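Rhamnosidase B (Bacillus sp., PDB 2OKX) hydrolyses terminal alpha-L-rhamnose from its glycosides, as a family 78 glycoside hydrolase. Local coordinates at residues T125-R133 with D169-R177. Residues are numbered along the deposited sequence; the frame is centred on the assembly and turned at random. Where two conformers were deposited one is given.
Sequences TDAAWRTER and DDGGWAQAR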
loop_
_atom_site.group_PDB
_atom_site.type_symbol
_atom_site.label_atom_id
_atom_site.label_comp_id
_atom_site.label_asym_id
_atom_site.label_seq_id
_atom_site.Cartn_x
_atom_site.Cartn_y
_atom_site.Cartn_z
ATOM N N THR A 125 27.505 -2.348 17.440
ATOM C CA THR A 125 27.943 -2.657 16.089
ATOM C C THR A 125 29.228 -1.906 15.738
ATOM O O THR A 125 29.347 -0.706 15.991
ATOM C CB THR A 125 26.855 -2.288 15.061
ATOM O OG1 THR A 125 26.434 -0.937 15.280
ATOM C CG2 THR A 125 25.656 -3.215 15.192
ATOM N N ASP A 126 30.182 -2.629 15.163
ATOM C CA ASP A 126 31.458 -2.057 14.751
ATOM C C ASP A 126 32.232 -3.075 13.925
ATOM O O ASP A 126 31.739 -4.172 13.663
ATOM C CB ASP A 126 32.278 -1.615 15.973
ATOM C CG ASP A 126 32.663 -2.769 16.879
ATOM O OD1 ASP A 126 33.119 -2.496 18.009
ATOM O OD2 ASP A 126 32.523 -3.941 16.471
ATOM N N ALA A 127 33.443 -2.707 13.522
ATOM C CA ALA A 127 34.292 -3.567 12.700
ATOM C C ALA A 127 34.507 -4.976 13.255
ATOM O O ALA A 127 34.937 -5.869 12.523
ATOM C CB ALA A 127 35.642 -2.888 12.473
ATOM N N ALA A 128 34.208 -5.175 14.535
ATOM C CA ALA A 128 34.378 -6.481 15.162
ATOM C C ALA A 128 33.295 -7.464 14.726
ATOM O O ALA A 128 33.482 -8.681 14.800
ATOM C CB ALA A 128 34.376 -6.340 16.676
ATOM N N TRP A 129 32.161 -6.935 14.274
ATOM C CA TRP A 129 31.056 -7.773 13.822
ATOM C C TRP A 129 31.389 -8.455 12.502
ATOM O O TRP A 129 32.243 -7.988 11.748
ATOM C CB TRP A 129 29.788 -6.931 13.659
ATOM C CG TRP A 129 29.127 -6.572 14.954
ATOM C CD1 TRP A 129 29.724 -6.052 16.065
ATOM C CD2 TRP A 129 27.731 -6.675 15.259
ATOM N NE1 TRP A 129 28.787 -5.823 17.046
ATOM C CE2 TRP A 129 27.555 -6.197 16.578
ATOM C CE3 TRP A 129 26.610 -7.124 14.547
ATOM C CZ2 TRP A 129 26.300 -6.154 17.199
ATOM C CZ3 TRP A 129 25.363 -7.081 15.166
ATOM C CH2 TRP A 129 25.221 -6.599 16.479
ATOM N N ARG A 130 30.706 -9.562 12.233
ATOM C CA ARG A 130 30.902 -10.333 11.010
ATOM C C ARG A 130 29.726 -10.074 10.074
ATOM O O ARG A 130 28.619 -9.774 10.530
ATOM C CB ARG A 130 30.952 -11.824 11.335
ATOM C CG ARG A 130 31.977 -12.211 12.386
ATOM C CD ARG A 130 33.345 -12.420 11.774
ATOM N NE ARG A 130 34.263 -13.040 12.724
ATOM C CZ ARG A 130 35.419 -13.603 12.385
ATOM N NH1 ARG A 130 35.800 -13.623 11.115
ATOM N NH2 ARG A 130 36.188 -14.152 13.314
ATOM N N THR A 131 29.963 -10.202 8.771
ATOM C CA THR A 131 28.909 -9.981 7.789
ATOM C C THR A 131 29.146 -10.716 6.475
ATOM O O THR A 131 30.285 -10.886 6.034
ATOM C CB THR A 131 28.738 -8.478 7.480
ATOM O OG1 THR A 131 27.680 -8.302 6.530
ATOM C CG2 THR A 131 30.025 -7.898 6.908
ATOM N N GLU A 132 28.050 -11.155 5.863
ATOM C CA GLU A 132 28.061 -11.865 4.586
ATOM C C GLU A 132 26.664 -11.730 3.986
ATOM O O GLU A 132 25.684 -11.594 4.720
ATOM C CB GLU A 132 28.366 -13.358 4.780
ATOM C CG GLU A 132 29.795 -13.696 5.193
ATOM C CD GLU A 132 30.818 -13.424 4.101
ATOM O OE1 GLU A 132 30.637 -13.932 2.972
ATOM O OE2 GLU A 132 31.809 -12.710 4.374
ATOM N N ARG A 133 26.564 -11.757 2.662
ATOM C CA ARG A 133 25.257 -11.661 2.031
ATOM C C ARG A 133 24.485 -12.922 2.376
ATOM O O ARG A 133 25.084 -13.974 2.613
ATOM C CB ARG A 133 25.383 -11.558 0.509
ATOM C CG ARG A 133 25.737 -10.181 -0.013
ATOM C CD ARG A 133 25.414 -10.098 -1.493
ATOM N NE ARG A 133 24.005 -10.402 -1.738
ATOM C CZ ARG A 133 23.476 -10.588 -2.942
ATOM N NH1 ARG A 133 24.236 -10.504 -4.026
ATOM N NH2 ARG A 133 22.187 -10.865 -3.060
ATOM N N ASP A 169 29.053 -21.235 13.206
ATOM C CA ASP A 169 30.457 -20.908 12.990
ATOM C C ASP A 169 30.625 -19.898 11.856
ATOM O O ASP A 169 30.522 -20.243 10.681
ATOM C CB ASP A 169 31.249 -22.184 12.689
ATOM C CG ASP A 169 32.648 -21.896 12.177
ATOM O OD1 ASP A 169 33.285 -20.946 12.679
ATOM O OD2 ASP A 169 33.110 -22.629 11.277
ATOM N N ASP A 170 30.885 -18.649 12.223
ATOM C CA ASP A 170 31.061 -17.583 11.247
ATOM C C ASP A 170 32.530 -17.190 11.119
ATOM O O ASP A 170 32.850 -16.075 10.709
ATOM C CB ASP A 170 30.237 -16.359 11.657
ATOM C CG ASP A 170 30.657 -15.799 13.003
ATOM O OD1 ASP A 170 31.568 -16.377 13.635
ATOM O OD2 ASP A 170 30.075 -14.782 13.433
ATOM N N GLY A 171 33.418 -18.116 11.469
ATOM C CA GLY A 171 34.840 -17.844 11.388
ATOM C C GLY A 171 35.293 -17.413 10.005
ATOM O O GLY A 171 36.215 -16.607 9.874
ATOM N N GLY A 172 34.642 -17.944 8.974
ATOM C CA GLY A 172 35.006 -17.602 7.610
ATOM C C GLY A 172 34.334 -16.350 7.073
ATOM O O GLY A 172 34.515 -15.995 5.908
ATOM N N TRP A 173 33.561 -15.678 7.919
ATOM C CA TRP A 173 32.864 -14.463 7.516
ATOM C C TRP A 173 33.769 -13.246 7.573
ATOM O O TRP A 173 34.590 -13.113 8.480
ATOM C CB TRP A 173 31.656 -14.221 8.424
ATOM C CG TRP A 173 30.471 -15.084 8.118
ATOM C CD1 TRP A 173 30.480 -16.341 7.583
ATOM C CD2 TRP A 173 29.099 -14.766 8.374
ATOM N NE1 TRP A 173 29.197 -16.826 7.490
ATOM C CE2 TRP A 173 28.330 -15.879 7.969
ATOM C CE3 TRP A 173 28.446 -13.646 8.908
ATOM C CZ2 TRP A 173 26.934 -15.905 8.081
ATOM C CZ3 TRP A 173 27.056 -13.674 9.019
ATOM C CH2 TRP A 173 26.319 -14.798 8.607
ATOM N N ALA A 174 33.605 -12.354 6.604
ATOM C CA ALA A 174 34.393 -11.133 6.552
ATOM C C ALA A 174 33.972 -10.235 7.706
ATOM O O ALA A 174 32.891 -10.406 8.275
ATOM C CB ALA A 174 34.163 -10.421 5.225
ATOM N N GLN A 175 34.832 -9.285 8.057
ATOM C CA GLN A 175 34.535 -8.350 9.130
ATOM C C GLN A 175 33.703 -7.223 8.538
ATOM O O GLN A 175 33.844 -6.898 7.359
ATOM C CB GLN A 175 35.825 -7.775 9.717
ATOM C CG GLN A 175 36.744 -8.806 10.350
ATOM C CD GLN A 175 36.075 -9.563 11.476
ATOM O OE1 GLN A 175 35.530 -8.964 12.402
ATOM N NE2 GLN A 175 36.115 -10.888 11.406
ATOM N N ALA A 176 32.833 -6.634 9.350
ATOM C CA ALA A 176 31.993 -5.539 8.885
ATOM C C ALA A 176 32.832 -4.274 8.758
ATOM O O ALA A 176 33.858 -4.138 9.418
ATOM C CB ALA A 176 30.842 -5.311 9.859
ATOM N N ARG A 177 32.390 -3.354 7.907
ATOM C CA ARG A 177 33.102 -2.100 7.694
ATOM C C ARG A 177 32.328 -0.956 8.337
ATOM O O ARG A 177 31.141 -0.781 8.075
ATOM C CB ARG A 177 33.253 -1.833 6.194
ATOM C CG ARG A 177 33.773 -3.022 5.399
ATOM C CD ARG A 177 33.848 -2.711 3.906
ATOM N NE ARG A 177 34.265 -3.876 3.126
ATOM C CZ ARG A 177 34.492 -3.863 1.815
ATOM N NH1 ARG A 177 34.867 -4.975 1.193
ATOM N NH2 ARG A 177 34.348 -2.741 1.123
#
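Two neighbouring antiparallel strands of the N-terminal beta domain, 130-133 and 174-181, meet here, each just beyond a type I turn, Asp-126 to Trp-129 and Asp-170 to Trp-173. Their backbones are joined by Thr-131 N to Ala-174 O at 3.0 Å and by Ala-176 N to Trp-129 O at 2.8 Å, with Arg-130 opposite Gln-175 as a non-hydrogen-bonded pair. Side-chain bonds supplement the backbone pairing. Arg-130 bends at chi2 (-85°), which brings its guanidinium round to the carbonyl of Trp-173: NH1 donates to Trp-173 O at 2.9 Å and lies in the plane of that carbonyl, with the oxygen close to the guanidinium plane. Asp-170 O and Gly-171 CA sit over one guanidinium face, and the Gln-175 amide lies over the other, its plane steeply inclined. The aliphatic part of Arg-130 is used too, CG resting 3.4 Å from Asp-170 OD2, a carboxylate oxygen salt-bridged to Arg-27 of strand 22-31. A leucine in place of Arg-130 would probably leave the Trp-173 carbonyl without this donor and the turn at Asp-170 freer to shift.

Glu-132 meets the ring of Trp-173: Glu-132 CG lies over its five-membered part, 3.4 Å from the centroid, in a CH-pi contact, while Asp-170 CB covers the opposite face. A bend at chi2 then carries the carboxylate of Glu-132 back to Ala-174, and OE2 accepts from Ala-174 N at 2.9 Å, nearly straight (171°), on its anti side, somewhat out of the carboxylate plane. Next to Trp-129, Ala-176 packs CB against Thr-131 CG2. Two charged side chains thus serve the backbone on successive residues, Arg-130 taking the carbonyl of Trp-173 and Glu-132 the amide of Ala-174, which ties the Asp-170 turn to strand 130-133 by polar bonds.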